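Local atomic coordinates of viral structural protein 4 (Bombyx mori cytoplasmic polyhedrosis virus, PDB entry 6TZ0), a protein that binds GTP at a P-loop-containing nucleotide site and accompanies the viral RNA-dependent RNA polymerase, probably serving transcription inside the particle. Residues S54-H59 and T139-L144; G489-Q494 and Y535-A540; I251-C256 and P318-N323. One frame throughout, in Å; residues are numbered along the deposited sequence.

Contact 1 (S54-H59 and T139-L144)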
ATOM      1  N   SER B  54     -12.767 -33.476  27.052  1.00 29.63           N
ATOM      2  CA  SER B  54     -13.190 -34.398  25.999  1.00 29.63           C
ATOM      3  C   SER B  54     -14.400 -33.862  25.240  1.00 29.63           C
ATOM      4  O   SER B  54     -14.442 -33.911  24.002  1.00 29.63           O
ATOM      5  CB  SER B  54     -13.508 -35.757  26.606  1.00 29.63           C
ATOM      6  OG  SER B  54     -12.371 -36.303  27.244  1.00 29.63           O
ATOM      7  N   MET B  55     -15.376 -33.317  25.975  1.00 32.75           N
ATOM      8  CA  MET B  55     -16.569 -32.750  25.353  1.00 32.75           C
ATOM      9  C   MET B  55     -16.231 -31.541  24.487  1.00 32.75           C
ATOM     10  O   MET B  55     -16.780 -31.385  23.388  1.00 32.75           O
ATOM     11  CB  MET B  55     -17.571 -32.375  26.443  1.00 32.75           C
ATOM     12  CG  MET B  55     -18.901 -31.850  25.960  1.00 32.75           C
ATOM     13  SD  MET B  55     -19.910 -33.055  25.111  1.00 32.75           S
ATOM     14  CE  MET B  55     -20.449 -34.053  26.490  1.00 32.75           C
ATOM     15  N   LEU B  56     -15.303 -30.696  24.949  1.00 31.33           N
ATOM     16  CA  LEU B  56     -14.901 -29.524  24.175  1.00 31.33           C
ATOM     17  C   LEU B  56     -14.171 -29.905  22.897  1.00 31.33           C
ATOM     18  O   LEU B  56     -14.381 -29.277  21.854  1.00 31.33           O
ATOM     19  CB  LEU B  56     -14.026 -28.602  25.016  1.00 31.33           C
ATOM     20  CG  LEU B  56     -14.731 -27.700  26.016  1.00 31.33           C
ATOM     21  CD1 LEU B  56     -13.711 -26.989  26.854  1.00 31.33           C
ATOM     22  CD2 LEU B  56     -15.553 -26.704  25.248  1.00 31.33           C
ATOM     23  N   ALA B  57     -13.310 -30.925  22.957  1.00 30.82           N
ATOM     24  CA  ALA B  57     -12.632 -31.380  21.748  1.00 30.82           C
ATOM     25  C   ALA B  57     -13.617 -31.971  20.747  1.00 30.82           C
ATOM     26  O   ALA B  57     -13.497 -31.731  19.535  1.00 30.82           O
ATOM     27  CB  ALA B  57     -11.551 -32.393  22.106  1.00 30.82           C
ATOM     28  N   LYS B  58     -14.621 -32.708  21.241  1.00 33.67           N
ATOM     29  CA  LYS B  58     -15.651 -33.252  20.357  1.00 33.67           C
ATOM     30  C   LYS B  58     -16.465 -32.152  19.686  1.00 33.67           C
ATOM     31  O   LYS B  58     -16.735 -32.226  18.483  1.00 33.67           O
ATOM     32  CB  LYS B  58     -16.577 -34.187  21.130  1.00 33.67           C
ATOM     33  CG  LYS B  58     -17.668 -34.794  20.270  1.00 33.67           C
ATOM     34  CD  LYS B  58     -18.553 -35.738  21.049  1.00 33.67           C
ATOM     35  CE  LYS B  58     -19.495 -34.973  21.958  1.00 33.67           C
ATOM     36  NZ  LYS B  58     -20.476 -35.866  22.631  1.00 33.67           N
ATOM     37  N   HIS B  59     -16.855 -31.116  20.436  1.00 35.06           N
ATOM     38  CA  HIS B  59     -17.642 -30.054  19.812  1.00 35.06           C
ATOM     39  C   HIS B  59     -16.802 -29.182  18.892  1.00 35.06           C
ATOM     40  O   HIS B  59     -17.328 -28.638  17.917  1.00 35.06           O
ATOM     41  CB  HIS B  59     -18.318 -29.159  20.847  1.00 35.06           C
ATOM     42  CG  HIS B  59     -19.325 -29.861  21.695  1.00 35.06           C
ATOM     43  ND1 HIS B  59     -20.404 -30.530  21.164  1.00 35.06           N
ATOM     44  CD2 HIS B  59     -19.484 -29.901  23.037  1.00 35.06           C
ATOM     45  CE1 HIS B  59     -21.142 -31.016  22.144  1.00 35.06           C
ATOM     46  NE2 HIS B  59     -20.608 -30.644  23.291  1.00 35.06           N
ATOM     47  N   THR B 139     -26.692 -27.491  24.817  1.00 40.79           N
ATOM     48  CA  THR B 139     -27.538 -28.321  25.671  1.00 40.79           C
ATOM     49  C   THR B 139     -26.787 -29.533  26.196  1.00 40.79           C
ATOM     50  O   THR B 139     -26.981 -29.934  27.349  1.00 40.79           O
ATOM     51  CB  THR B 139     -28.789 -28.781  24.929  1.00 40.79           C
ATOM     52  OG1 THR B 139     -28.420 -29.425  23.703  1.00 40.79           O
ATOM     53  CG2 THR B 139     -29.726 -27.631  24.667  1.00 40.79           C
ATOM     54  N   GLU B 140     -25.937 -30.136  25.363  1.00 38.58           N
ATOM     55  CA  GLU B 140     -25.150 -31.282  25.810  1.00 38.58           C
ATOM     56  C   GLU B 140     -24.150 -30.886  26.896  1.00 38.58           C
ATOM     57  O   GLU B 140     -24.032 -31.567  27.929  1.00 38.58           O
ATOM     58  CB  GLU B 140     -24.448 -31.904  24.607  1.00 38.58           C
ATOM     59  CG  GLU B 140     -23.671 -33.158  24.895  1.00 38.58           C
ATOM     60  CD  GLU B 140     -23.095 -33.765  23.636  1.00 38.58           C
ATOM     61  OE1 GLU B 140     -23.339 -33.206  22.547  1.00 38.58           O
ATOM     62  OE2 GLU B 140     -22.392 -34.792  23.729  1.00 38.58           O
ATOM     63  N   MET B 141     -23.457 -29.759  26.699  1.00 37.20           N
ATOM     64  CA  MET B 141     -22.556 -29.238  27.721  1.00 37.20           C
ATOM     65  C   MET B 141     -23.308 -28.820  28.981  1.00 37.20           C
ATOM     66  O   MET B 141     -22.791 -28.985  30.092  1.00 37.20           O
ATOM     67  CB  MET B 141     -21.756 -28.066  27.149  1.00 37.20           C
ATOM     68  CG  MET B 141     -20.726 -27.475  28.100  1.00 37.20           C
ATOM     69  SD  MET B 141     -19.371 -28.578  28.507  1.00 37.20           S
ATOM     70  CE  MET B 141     -18.370 -28.388  27.047  1.00 37.20           C
ATOM     71  N   SER B 142     -24.542 -28.330  28.835  1.00 36.77           N
ATOM     72  CA  SER B 142     -25.341 -27.942  29.990  1.00 36.77           C
ATOM     73  C   SER B 142     -25.754 -29.147  30.816  1.00 36.77           C
ATOM     74  O   SER B 142     -25.676 -29.106  32.048  1.00 36.77           O
ATOM     75  CB  SER B 142     -26.565 -27.162  29.524  1.00 36.77           C
ATOM     76  OG  SER B 142     -27.380 -26.807  30.621  1.00 36.77           O
ATOM     77  N   THR B 143     -26.177 -30.232  30.163  1.00 35.08           N
ATOM     78  CA  THR B 143     -26.526 -31.433  30.911  1.00 35.08           C
ATOM     79  C   THR B 143     -25.302 -32.086  31.530  1.00 35.08           C
ATOM     80  O   THR B 143     -25.425 -32.778  32.544  1.00 35.08           O
ATOM     81  CB  THR B 143     -27.264 -32.438  30.028  1.00 35.08           C
ATOM     82  OG1 THR B 143     -26.435 -32.816  28.925  1.00 35.08           O
ATOM     83  CG2 THR B 143     -28.557 -31.847  29.515  1.00 35.08           C
ATOM     84  N   LEU B 144     -24.118 -31.891  30.945  1.00 33.30           N
ATOM     85  CA  LEU B 144     -22.928 -32.435  31.594  1.00 33.30           C
ATOM     86  C   LEU B 144     -22.513 -31.615  32.814  1.00 33.30           C
ATOM     87  O   LEU B 144     -22.173 -32.182  33.854  1.00 33.30           O
ATOM     88  CB  LEU B 144     -21.783 -32.562  30.586  1.00 33.30           C
ATOM     89  CG  LEU B 144     -20.445 -33.104  31.091  1.00 33.30           C
ATOM     90  CD1 LEU B 144     -19.896 -34.113  30.155  1.00 33.30           C
ATOM     91  CD2 LEU B 144     -19.456 -31.977  31.118  1.00 33.30           C
TER
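Met55 overlaps Met141 where the two helices come closest in register, the two thioether chains sliding past each other in opposite directions with Met55 CG against Met141 CE at 3.7 Å. Both chains take the same shape: CG lies anti to the backbone N (chi1 -176° in Met55), and the bends at chi2 and chi3 bring Met141 CE against Met55 CG and Leu56, and Met55 CE against Leu144. Met141 CE lies at 3.7 Å from Leu56 CD2, and Met55 CE at 3.7 Å from Leu144 CD1. Beside this apolar layer Glu140 reaches across with an extended side chain. Its OE2 takes a salt bridge from Lys58 NZ, the two chains crossing at about a right angle, and the sulfur of Met55 lies beside the same oxygen. The other carboxylate oxygen, OE1, sits at the edge of the His59 ring, in its plane near CE1, with ring and carboxylate almost perpendicular. The flanks are completed by helix 70-79, with Met76 on Met141 and Tyr73 and Ile77 on Leu56, and by Tyr171 and Leu175 of helix 170-176. The axes of 54-59 and 139-144 approach to 11.1 Å at 176°, so helices 41-60 and 136-146 pack here as an antiparallel pair within the helical N-terminal part of the chain.

Contact 2 (G489-Q494 and Y535-A540)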
ATOM      1  N   GLY B 489      28.739  -9.337  12.417  1.00 27.82           N
ATOM      2  CA  GLY B 489      28.693  -7.894  12.337  1.00 27.82           C
ATOM      3  C   GLY B 489      28.748  -7.273  13.718  1.00 27.82           C
ATOM      4  O   GLY B 489      28.583  -7.953  14.728  1.00 27.82           O
ATOM      5  N   HIS B 490      28.990  -5.966  13.748  1.00 27.67           N
ATOM      6  CA  HIS B 490      29.044  -5.257  15.017  1.00 27.67           C
ATOM      7  C   HIS B 490      27.826  -4.402  15.321  1.00 27.67           C
ATOM      8  O   HIS B 490      27.547  -4.176  16.497  1.00 27.67           O
ATOM      9  CB  HIS B 490      30.277  -4.356  15.106  1.00 27.67           C
ATOM     10  CG  HIS B 490      31.561  -5.092  15.312  1.00 27.67           C
ATOM     11  ND1 HIS B 490      32.512  -5.224  14.326  1.00 27.67           N
ATOM     12  CD2 HIS B 490      32.031  -5.773  16.381  1.00 27.67           C
ATOM     13  CE1 HIS B 490      33.539  -5.909  14.799  1.00 27.67           C
ATOM     14  NE2 HIS B 490      33.263  -6.269  16.037  1.00 27.67           N
ATOM     15  N   PHE B 491      27.099  -3.923  14.315  1.00 27.38           N
ATOM     16  CA  PHE B 491      26.002  -3.001  14.578  1.00 27.38           C
ATOM     17  C   PHE B 491      25.014  -3.011  13.425  1.00 27.38           C
ATOM     18  O   PHE B 491      25.342  -3.405  12.307  1.00 27.38           O
ATOM     19  CB  PHE B 491      26.515  -1.585  14.860  1.00 27.38           C
ATOM     20  CG  PHE B 491      27.425  -1.021  13.803  1.00 27.38           C
ATOM     21  CD1 PHE B 491      28.794  -1.212  13.882  1.00 27.38           C
ATOM     22  CD2 PHE B 491      26.924  -0.255  12.769  1.00 27.38           C
ATOM     23  CE1 PHE B 491      29.634  -0.691  12.932  1.00 27.38           C
ATOM     24  CE2 PHE B 491      27.765   0.274  11.817  1.00 27.38           C
ATOM     25  CZ  PHE B 491      29.121   0.054  11.903  1.00 27.38           C
ATOM     26  N   ASN B 492      23.795  -2.551  13.719  1.00 28.04           N
ATOM     27  CA  ASN B 492      22.666  -2.725  12.813  1.00 28.04           C
ATOM     28  C   ASN B 492      22.729  -1.859  11.566  1.00 28.04           C
ATOM     29  O   ASN B 492      21.925  -2.076  10.657  1.00 28.04           O
ATOM     30  CB  ASN B 492      21.344  -2.432  13.520  1.00 28.04           C
ATOM     31  CG  ASN B 492      21.019  -3.437  14.586  1.00 28.04           C
ATOM     32  OD1 ASN B 492      20.850  -3.088  15.745  1.00 28.04           O
ATOM     33  ND2 ASN B 492      20.939  -4.701  14.201  1.00 28.04           N
ATOM     34  N   ALA B 493      23.631  -0.883  11.491  1.00 29.25           N
ATOM     35  CA  ALA B 493      23.722  -0.088  10.274  1.00 29.25           C
ATOM     36  C   ALA B 493      24.402  -0.846   9.145  1.00 29.25           C
ATOM     37  O   ALA B 493      24.354  -0.398   7.999  1.00 29.25           O
ATOM     38  CB  ALA B 493      24.466   1.216  10.539  1.00 29.25           C
ATOM     39  N   GLN B 494      25.023  -1.978   9.442  1.00 30.26           N
ATOM     40  CA  GLN B 494      25.584  -2.853   8.430  1.00 30.26           C
ATOM     41  C   GLN B 494      24.537  -3.722   7.750  1.00 30.26           C
ATOM     42  O   GLN B 494      24.894  -4.502   6.868  1.00 30.26           O
ATOM     43  CB  GLN B 494      26.663  -3.722   9.065  1.00 30.26           C
ATOM     44  CG  GLN B 494      27.847  -2.919   9.523  1.00 30.26           C
ATOM     45  CD  GLN B 494      28.853  -3.738  10.270  1.00 30.26           C
ATOM     46  OE1 GLN B 494      28.635  -4.913  10.537  1.00 30.26           O
ATOM     47  NE2 GLN B 494      29.970  -3.124  10.615  1.00 30.26           N
ATOM     48  N   TYR B 535      27.943  -0.876  21.030  1.00 26.44           N
ATOM     49  CA  TYR B 535      26.736  -0.994  21.841  1.00 26.44           C
ATOM     50  C   TYR B 535      25.796   0.176  21.600  1.00 26.44           C
ATOM     51  O   TYR B 535      24.578  -0.008  21.508  1.00 26.44           O
ATOM     52  CB  TYR B 535      27.101  -1.080  23.322  1.00 26.44           C
ATOM     53  CG  TYR B 535      25.894  -1.061  24.225  1.00 26.44           C
ATOM     54  CD1 TYR B 535      25.077  -2.171  24.337  1.00 26.44           C
ATOM     55  CD2 TYR B 535      25.566   0.073  24.958  1.00 26.44           C
ATOM     56  CE1 TYR B 535      23.970  -2.156  25.149  1.00 26.44           C
ATOM     57  CE2 TYR B 535      24.460   0.097  25.766  1.00 26.44           C
ATOM     58  CZ  TYR B 535      23.664  -1.020  25.858  1.00 26.44           C
ATOM     59  OH  TYR B 535      22.558  -1.006  26.672  1.00 26.44           O
ATOM     60  N   ARG B 536      26.347   1.385  21.483  1.00 27.22           N
ATOM     61  CA  ARG B 536      25.537   2.554  21.173  1.00 27.22           C
ATOM     62  C   ARG B 536      24.949   2.485  19.766  1.00 27.22           C
ATOM     63  O   ARG B 536      23.946   3.144  19.488  1.00 27.22           O
ATOM     64  CB  ARG B 536      26.389   3.815  21.383  1.00 27.22           C
ATOM     65  CG  ARG B 536      25.699   5.166  21.226  1.00 27.22           C
ATOM     66  CD  ARG B 536      26.594   6.286  21.717  1.00 27.22           C
ATOM     67  NE  ARG B 536      26.012   7.608  21.530  1.00 27.22           N
ATOM     68  CZ  ARG B 536      26.288   8.401  20.505  1.00 27.22           C
ATOM     69  NH1 ARG B 536      27.151   8.012  19.585  1.00 27.22           N
ATOM     70  NH2 ARG B 536      25.711   9.586  20.404  1.00 27.22           N
ATOM     71  N   LEU B 537      25.514   1.670  18.882  1.00 25.93           N
ATOM     72  CA  LEU B 537      24.922   1.495  17.565  1.00 25.93           C
ATOM     73  C   LEU B 537      24.141   0.194  17.387  1.00 25.93           C
ATOM     74  O   LEU B 537      23.585  -0.022  16.309  1.00 25.93           O
ATOM     75  CB  LEU B 537      26.001   1.579  16.497  1.00 25.93           C
ATOM     76  CG  LEU B 537      26.672   2.918  16.282  1.00 25.93           C
ATOM     77  CD1 LEU B 537      27.791   2.710  15.318  1.00 25.93           C
ATOM     78  CD2 LEU B 537      25.656   3.905  15.748  1.00 25.93           C
ATOM     79  N   LEU B 538      24.076  -0.673  18.395  1.00 24.25           N
ATOM     80  CA  LEU B 538      23.406  -1.970  18.270  1.00 24.25           C
ATOM     81  C   LEU B 538      22.354  -2.151  19.355  1.00 24.25           C
ATOM     82  O   LEU B 538      22.684  -2.551  20.484  1.00 24.25           O
ATOM     83  CB  LEU B 538      24.410  -3.118  18.326  1.00 24.25           C
ATOM     84  CG  LEU B 538      23.959  -4.582  18.220  1.00 24.25           C
ATOM     85  CD1 LEU B 538      23.372  -4.906  16.871  1.00 24.25           C
ATOM     86  CD2 LEU B 538      25.098  -5.529  18.525  1.00 24.25           C
ATOM     87  N   PRO B 539      21.093  -1.874  19.067  1.00 24.72           N
ATOM     88  CA  PRO B 539      20.006  -2.287  19.954  1.00 24.72           C
ATOM     89  C   PRO B 539      19.684  -3.762  19.751  1.00 24.72           C
ATOM     90  O   PRO B 539      20.306  -4.459  18.957  1.00 24.72           O
ATOM     91  CB  PRO B 539      18.837  -1.417  19.505  1.00 24.72           C
ATOM     92  CG  PRO B 539      19.435  -0.322  18.771  1.00 24.72           C
ATOM     93  CD  PRO B 539      20.647  -0.850  18.118  1.00 24.72           C
ATOM     94  N   ALA B 540      18.682  -4.227  20.484  1.00 26.61           N
ATOM     95  CA  ALA B 540      18.177  -5.588  20.325  1.00 26.61           C
ATOM     96  C   ALA B 540      16.916  -5.590  19.468  1.00 26.61           C
ATOM     97  O   ALA B 540      15.835  -5.964  19.908  1.00 26.61           O
ATOM     98  CB  ALA B 540      17.918  -6.214  21.690  1.00 26.61           C
TER
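The backbones of 489-494 and 535-540 come within 4.6 Å between the CA atoms of Phe491 and Leu538, where the loop after strand 484-489 passes the chain leaving helix 524-537; no hydrogen bond joins them, and the contact rests on side-chain packing. Phe491 and Leu537 lie side by side and point the same way. Phe491 CB meets Leu537 CB at 3.6 Å. Leu537 CD1 stands over one face of the Phe491 ring, 4.1 Å from its centroid and only 13° off the normal, a CH-pi contact. The opposite face is taken by Gln494 CG, from the same loop, and Ala493 CB lies at the edge in the ring plane, so the ring is held flat between the two segments. Its chi1 of 54° places CG between the backbone N and the carbonyl carbon, which sets the ring against the side chains of Ala493 and Gln494 in the 3-10 segment that follows.

Strand 484-489 belongs to the five-stranded parallel sheet that also holds strand 347-353, which leads into the P-loop (Walker A) of the GTP site. His490, just past the strand end, has its side chain about 4 Å from those of Lys355 and Lys359, both of which bind GTP, although no nucleotide is bound to this chain here, and its ring stacks on Tyr534.

Leu538 fills the other half of the contact. Its CD2 lies 3.5 Å from His490 O, while CD1 comes up to the amide of Asn492, the two side chains crossing at about a right angle. Asn492 OD1 is 3.3 Å from Leu538 CD1 and equally far from Pro539 CD. Tyr352 of strand 347-353 touches both Asn492 and Leu538, and the RNA-dependent RNA polymerase chain packs its Thr367 on Leu537 and its Leu365 on Ala493.

Contact 3 (I251-C256 and P318-N323)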
ATOM      1  N   ILE B 251      11.604 -36.774  41.785  1.00 33.78           N
ATOM      2  CA  ILE B 251      11.461 -35.915  40.618  1.00 33.78           C
ATOM      3  C   ILE B 251      12.802 -35.850  39.900  1.00 33.78           C
ATOM      4  O   ILE B 251      13.871 -35.945  40.515  1.00 33.78           O
ATOM      5  CB  ILE B 251      10.929 -34.519  41.002  1.00 33.78           C
ATOM      6  CG1 ILE B 251      11.930 -33.716  41.808  1.00 33.78           C
ATOM      7  CG2 ILE B 251       9.701 -34.641  41.867  1.00 33.78           C
ATOM      8  CD1 ILE B 251      11.449 -32.316  42.036  1.00 33.78           C
ATOM      9  N   ARG B 252      12.754 -35.737  38.578  1.00 36.15           N
ATOM     10  CA  ARG B 252      13.939 -35.889  37.743  1.00 36.15           C
ATOM     11  C   ARG B 252      14.148 -34.636  36.914  1.00 36.15           C
ATOM     12  O   ARG B 252      13.281 -34.260  36.121  1.00 36.15           O
ATOM     13  CB  ARG B 252      13.814 -37.113  36.839  1.00 36.15           C
ATOM     14  CG  ARG B 252      13.837 -38.420  37.597  1.00 36.15           C
ATOM     15  CD  ARG B 252      13.921 -39.597  36.655  1.00 36.15           C
ATOM     16  NE  ARG B 252      12.757 -39.676  35.780  1.00 36.15           N
ATOM     17  CZ  ARG B 252      11.628 -40.300  36.093  1.00 36.15           C
ATOM     18  NH1 ARG B 252      11.503 -40.900  37.269  1.00 36.15           N
ATOM     19  NH2 ARG B 252      10.620 -40.323  35.232  1.00 36.15           N
ATOM     20  N   TYR B 253      15.296 -34.000  37.098  1.00 31.31           N
ATOM     21  CA  TYR B 253      15.694 -32.856  36.302  1.00 31.31           C
ATOM     22  C   TYR B 253      16.952 -33.195  35.523  1.00 31.31           C
ATOM     23  O   TYR B 253      17.784 -33.986  35.969  1.00 31.31           O
ATOM     24  CB  TYR B 253      15.955 -31.638  37.158  1.00 31.31           C
ATOM     25  CG  TYR B 253      14.753 -31.102  37.875  1.00 31.31           C
ATOM     26  CD1 TYR B 253      13.683 -30.571  37.172  1.00 31.31           C
ATOM     27  CD2 TYR B 253      14.727 -31.036  39.252  1.00 31.31           C
ATOM     28  CE1 TYR B 253      12.592 -30.050  37.825  1.00 31.31           C
ATOM     29  CE2 TYR B 253      13.654 -30.506  39.912  1.00 31.31           C
ATOM     30  CZ  TYR B 253      12.585 -30.020  39.198  1.00 31.31           C
ATOM     31  OH  TYR B 253      11.507 -29.500  39.868  1.00 31.31           O
ATOM     32  N   GLU B 254      17.101 -32.567  34.363  1.00 34.54           N
ATOM     33  CA  GLU B 254      18.164 -32.942  33.453  1.00 34.54           C
ATOM     34  C   GLU B 254      19.244 -31.887  33.286  1.00 34.54           C
ATOM     35  O   GLU B 254      20.300 -32.201  32.735  1.00 34.54           O
ATOM     36  CB  GLU B 254      17.577 -33.282  32.078  1.00 34.54           C
ATOM     37  CG  GLU B 254      16.566 -34.415  32.094  1.00 34.54           C
ATOM     38  CD  GLU B 254      17.173 -35.749  32.462  1.00 34.54           C
ATOM     39  OE1 GLU B 254      18.353 -35.983  32.139  1.00 34.54           O
ATOM     40  OE2 GLU B 254      16.467 -36.568  33.083  1.00 34.54           O
ATOM     41  N   GLY B 255      19.013 -30.658  33.733  1.00 30.11           N
ATOM     42  CA  GLY B 255      19.983 -29.595  33.623  1.00 30.11           C
ATOM     43  C   GLY B 255      20.638 -29.264  34.948  1.00 30.11           C
ATOM     44  O   GLY B 255      20.606 -30.044  35.905  1.00 30.11           O
ATOM     45  N   CYS B 256      21.257 -28.089  34.998  1.00 29.91           N
ATOM     46  CA  CYS B 256      21.923 -27.614  36.198  1.00 29.91           C
ATOM     47  C   CYS B 256      21.605 -26.147  36.420  1.00 29.91           C
ATOM     48  O   CYS B 256      21.264 -25.413  35.495  1.00 29.91           O
ATOM     49  CB  CYS B 256      23.443 -27.792  36.125  1.00 29.91           C
ATOM     50  SG  CYS B 256      23.992 -29.481  36.213  1.00 29.91           S
ATOM     51  N   PRO B 318      20.724 -29.742  40.574  1.00 27.95           N
ATOM     52  CA  PRO B 318      19.988 -30.126  39.365  1.00 27.95           C
ATOM     53  C   PRO B 318      18.764 -29.250  39.166  1.00 27.95           C
ATOM     54  O   PRO B 318      18.069 -28.895  40.120  1.00 27.95           O
ATOM     55  CB  PRO B 318      19.591 -31.579  39.639  1.00 27.95           C
ATOM     56  CG  PRO B 318      20.549 -32.043  40.650  1.00 27.95           C
ATOM     57  CD  PRO B 318      20.833 -30.866  41.514  1.00 27.95           C
ATOM     58  N   HIS B 319      18.508 -28.892  37.914  1.00 28.04           N
ATOM     59  CA  HIS B 319      17.436 -27.966  37.596  1.00 28.04           C
ATOM     60  C   HIS B 319      16.838 -28.396  36.267  1.00 28.04           C
ATOM     61  O   HIS B 319      17.427 -29.191  35.539  1.00 28.04           O
ATOM     62  CB  HIS B 319      17.958 -26.526  37.553  1.00 28.04           C
ATOM     63  CG  HIS B 319      16.883 -25.491  37.515  1.00 28.04           C
ATOM     64  ND1 HIS B 319      16.163 -25.127  38.630  1.00 28.04           N
ATOM     65  CD2 HIS B 319      16.380 -24.767  36.490  1.00 28.04           C
ATOM     66  CE1 HIS B 319      15.279 -24.205  38.297  1.00 28.04           C
ATOM     67  NE2 HIS B 319      15.383 -23.977  37.002  1.00 28.04           N
ATOM     68  N   LYS B 320      15.644 -27.895  35.968  1.00 29.32           N
ATOM     69  CA  LYS B 320      14.977 -28.219  34.715  1.00 29.32           C
ATOM     70  C   LYS B 320      15.702 -27.594  33.526  1.00 29.32           C
ATOM     71  O   LYS B 320      16.223 -26.481  33.616  1.00 29.32           O
ATOM     72  CB  LYS B 320      13.534 -27.730  34.767  1.00 29.32           C
ATOM     73  CG  LYS B 320      12.716 -28.109  33.577  1.00 29.32           C
ATOM     74  CD  LYS B 320      11.314 -27.615  33.669  1.00 29.32           C
ATOM     75  CE  LYS B 320      10.580 -28.004  32.421  1.00 29.32           C
ATOM     76  NZ  LYS B 320      11.116 -27.278  31.244  1.00 29.32           N
ATOM     77  N   MET B 321      15.759 -28.329  32.416  1.00 30.40           N
ATOM     78  CA  MET B 321      16.340 -27.798  31.191  1.00 30.40           C
ATOM     79  C   MET B 321      15.488 -26.699  30.579  1.00 30.40           C
ATOM     80  O   MET B 321      14.258 -26.758  30.588  1.00 30.40           O
ATOM     81  CB  MET B 321      16.541 -28.902  30.158  1.00 30.40           C
ATOM     82  CG  MET B 321      17.789 -29.709  30.354  1.00 30.40           C
ATOM     83  SD  MET B 321      18.050 -30.813  28.968  1.00 30.40           S
ATOM     84  CE  MET B 321      19.574 -31.607  29.457  1.00 30.40           C
ATOM     85  N   MET B 322      16.166 -25.703  30.022  1.00 29.05           N
ATOM     86  CA  MET B 322      15.518 -24.625  29.296  1.00 29.05           C
ATOM     87  C   MET B 322      14.958 -25.117  27.970  1.00 29.05           C
ATOM     88  O   MET B 322      15.504 -26.019  27.332  1.00 29.05           O
ATOM     89  CB  MET B 322      16.514 -23.503  29.028  1.00 29.05           C
ATOM     90  CG  MET B 322      17.051 -22.857  30.271  1.00 29.05           C
ATOM     91  SD  MET B 322      18.204 -21.524  29.942  1.00 29.05           S
ATOM     92  CE  MET B 322      19.662 -22.458  29.522  1.00 29.05           C
ATOM     93  N   ASN B 323      13.873 -24.511  27.555  1.00 29.37           N
ATOM     94  CA  ASN B 323      13.324 -24.778  26.248  1.00 29.37           C
ATOM     95  C   ASN B 323      13.635 -23.615  25.320  1.00 29.37           C
ATOM     96  O   ASN B 323      13.578 -22.459  25.747  1.00 29.37           O
ATOM     97  CB  ASN B 323      11.810 -24.984  26.312  1.00 29.37           C
ATOM     98  CG  ASN B 323      11.423 -26.128  27.213  1.00 29.37           C
ATOM     99  OD1 ASN B 323      10.770 -25.930  28.232  1.00 29.37           O
ATOM    100  ND2 ASN B 323      11.837 -27.334  26.851  1.00 29.37           N
TER
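Two backbone hydrogen bonds between Gly255 and His319 pin strand 255-261 to strand 313-319. Gly255 N donates to His319 O at 2.8 Å and His319 N to Gly255 O at 3.1 Å. A CA-H...O contact from Pro318 CA to Gly255 O adds to the same junction. Gly255 and His319 form the antiparallel hydrogen-bonded pair, and Cys256 with Pro318 the non-hydrogen-bonded pair that follows, at the edge of a four-stranded antiparallel sheet in which 313-319 is an outermost strand.

Apolar and van der Waals packing carries the rest. Tyr253 CB rests 3.3 Å from His319 O, and its ring slants against the peptide link between His319 and Lys320, with CD1 3.7 Å from Lys320 CB; the tyrosine and lysine chains cross at about a right angle. On Gly255, Met321 CG packs 3.7 Å from the backbone N. The methionine is extended beyond CG (chi2 -172°), which carries CE along to the backbone of Glu254, 3.4 Å from its O. Of the polar ends, His319 NE2 hydrogen-bonds to Gln188 O, and Lys320 NZ makes a weak hydrogen bond to Met321 O and a long, weak ion pair with Glu15.

Followed from the N terminus, the three contacts come in series, without nesting or crossing. Contact 1 closes first, bringing helix 136-146 back against helix 41-60 across 79 intervening residues, part of them not modelled. Contact 3 comes next, its 61-residue excursion running through strands 266-271 and 297-299 before strand 313-319 returns to 255-261. Contact 2 closes last, joining the loop after strand 484-489 to the chain leaving helix 524-537 beside the parallel sheet. Contacts 2 and 3 lie on opposite sides of the chain's centre, their nearest atoms about 17 Å apart; contact 1 is farther out, with its centre about 54 Å from that of contact 2.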